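Local structure of BILBO1_N domain-containing protein (Trypanosoma brucei equiperdum, 7A1I) at residues N45-L49 / K50-R54. The protein is of unknown function but carries a ubiquitin-like BILBO1 N-terminal domain, which suggests a part in protein-protein contacts, perhaps within the trypanosome cytoskeleton. Residues are numbered along the deposited sequence; the frame is centred on the assembly and turned at random.
Sequences NYFRL and KGISR
Arg48 turns back from the last turn of helix 32-50 to hold the chain that follows. CB leaves the helix facing away from 50-54; a bend at chi2 (-63°) then redirects the chain, and Arg48 CD passes 4.2 Å from Ile52 O. Arg48 CZ comes 3.7 Å from Arg54 O. At the tip, Arg48 NH1 gives a hydrogen bond to Arg54 O (3.0 Å, 164° at the hydrogen). That oxygen lies in the guanidinium plane, although NH1 sits above the carbonyl plane of Arg54. NH1 also bonds weakly to Ile52 O and NH2 weakly to Arg54 O, while Ser53 O lies over one guanidinium face. The helix closes in a Schellman motif: Gly51 adopts positive phi (87°), Gly51 N is hydrogen-bonded to Arg48 O (3.3 Å) and Ile52 N to Phe47 O (2.8 Å). The motif opens the loop from helix 32-50 to strand 60-65 of the ubiquitin-like domain. Ile52 CG2 packs against Phe47 CD2 (3.7 Å), both side chains also touching Cys14 of strand 6-14, and Arg54 forms a salt bridge with Asp15. Four residues apart, Lys50 CG makes a CH-pi contact over one face of the Tyr46 ring, 4.0 Å from its centroid.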
loop_
_atom_site.group_PDB
_atom_site.type_symbol
_atom_site.label_atom_id
_atom_site.label_comp_id
_atom_site.label_asym_id
_atom_site.label_seq_id
_atom_site.Cartn_x
_atom_site.Cartn_y
_atom_site.Cartn_z
ATOM N N ASN A 45 -12.696 2.913 -0.306
ATOM C CA ASN A 45 -13.677 2.619 0.742
ATOM C C ASN A 45 -13.213 3.125 2.104
ATOM O O ASN A 45 -14.028 3.573 2.925
ATOM C CB ASN A 45 -13.958 1.121 0.807
ATOM C CG ASN A 45 -14.915 0.665 -0.275
ATOM O OD1 ASN A 45 -15.762 1.435 -0.726
ATOM N ND2 ASN A 45 -14.774 -0.584 -0.709
ATOM N N TYR A 46 -11.911 3.050 2.376
ATOM C CA TYR A 46 -11.404 3.587 3.634
ATOM C C TYR A 46 -11.643 5.093 3.726
ATOM O O TYR A 46 -12.236 5.577 4.700
ATOM C CB TYR A 46 -9.917 3.252 3.779
ATOM C CG TYR A 46 -9.337 3.702 5.103
ATOM C CD1 TYR A 46 -8.612 4.893 5.201
ATOM C CD2 TYR A 46 -9.516 2.949 6.250
ATOM C CE1 TYR A 46 -8.095 5.318 6.432
ATOM C CE2 TYR A 46 -8.994 3.364 7.476
ATOM C CZ TYR A 46 -8.270 4.541 7.548
ATOM O OH TYR A 46 -7.756 4.946 8.760
ATOM N N PHE A 47 -11.272 5.834 2.678
ATOM C CA PHE A 47 -11.541 7.271 2.623
ATOM C C PHE A 47 -13.016 7.566 2.850
ATOM O O PHE A 47 -13.357 8.515 3.572
ATOM C CB PHE A 47 -11.114 7.864 1.272
ATOM C CG PHE A 47 -9.640 8.188 1.158
ATOM C CD1 PHE A 47 -8.709 7.623 2.015
ATOM C CD2 PHE A 47 -9.200 9.095 0.190
ATOM C CE1 PHE A 47 -7.348 7.937 1.897
ATOM C CE2 PHE A 47 -7.846 9.409 0.056
ATOM C CZ PHE A 47 -6.916 8.829 0.909
ATOM N N ARG A 48 -13.911 6.778 2.227
ATOM C CA ARG A 48 -15.345 7.005 2.438
ATOM C C ARG A 48 -15.729 6.751 3.885
ATOM O O ARG A 48 -16.575 7.457 4.443
ATOM C CB ARG A 48 -16.201 6.113 1.534
ATOM C CG ARG A 48 -15.935 6.241 0.051
ATOM C CD ARG A 48 -16.230 7.626 -0.499
ATOM N NE ARG A 48 -15.553 7.769 -1.784
ATOM C CZ ARG A 48 -14.435 8.465 -1.971
ATOM N NH1 ARG A 48 -13.879 9.127 -0.955
ATOM N NH2 ARG A 48 -13.885 8.508 -3.183
ATOM N N LEU A 49 -15.122 5.739 4.504
ATOM C CA LEU A 49 -15.414 5.426 5.898
ATOM C C LEU A 49 -14.991 6.562 6.827
ATOM O O LEU A 49 -15.668 6.848 7.822
ATOM C CB LEU A 49 -14.713 4.127 6.282
ATOM C CG LEU A 49 -14.915 3.594 7.699
ATOM C CD1 LEU A 49 -16.349 3.112 7.893
ATOM C CD2 LEU A 49 -13.924 2.468 7.963
ATOM N N LYS A 50 -13.877 7.219 6.521
ATOM C CA LYS A 50 -13.345 8.301 7.345
ATOM C C LYS A 50 -13.976 9.653 7.038
ATOM O O LYS A 50 -13.673 10.632 7.728
ATOM C CB LYS A 50 -11.822 8.380 7.165
ATOM C CG LYS A 50 -11.092 7.147 7.664
ATOM C CD LYS A 50 -11.463 6.893 9.128
ATOM C CE LYS A 50 -11.562 5.399 9.438
ATOM N NZ LYS A 50 -11.844 5.142 10.881
ATOM N N GLY A 51 -14.875 9.722 6.059
ATOM C CA GLY A 51 -15.534 10.956 5.688
ATOM C C GLY A 51 -14.784 11.799 4.686
ATOM O O GLY A 51 -15.132 12.969 4.493
ATOM N N ILE A 52 -13.789 11.245 4.028
ATOM C CA ILE A 52 -13.021 11.974 3.029
ATOM C C ILE A 52 -13.755 11.872 1.703
ATOM O O ILE A 52 -14.137 10.777 1.276
ATOM C CB ILE A 52 -11.596 11.413 2.929
ATOM C CG1 ILE A 52 -10.856 11.703 4.224
ATOM C CG2 ILE A 52 -10.852 12.021 1.745
ATOM C CD1 ILE A 52 -10.260 10.478 4.854
ATOM N N SER A 53 -13.997 13.020 1.073
ATOM C CA SER A 53 -14.786 13.069 -0.152
ATOM C C SER A 53 -13.954 12.851 -1.411
ATOM O O SER A 53 -14.494 12.390 -2.425
ATOM C CB SER A 53 -15.517 14.407 -0.247
ATOM O OG SER A 53 -14.654 15.458 0.148
ATOM N N ARG A 54 -12.669 13.194 -1.390
ATOM C CA ARG A 54 -11.848 13.028 -2.583
ATOM C C ARG A 54 -11.552 11.551 -2.831
ATOM O O ARG A 54 -11.517 10.732 -1.910
ATOM C CB ARG A 54 -10.546 13.814 -2.468
ATOM C CG ARG A 54 -9.549 13.227 -1.502
ATOM C CD ARG A 54 -8.338 14.141 -1.330
ATOM N NE ARG A 54 -7.398 13.592 -0.355
ATOM C CZ ARG A 54 -7.419 13.889 0.939
ATOM N NH1 ARG A 54 -8.327 14.735 1.410
ATOM N NH2 ARG A 54 -6.536 13.335 1.763
#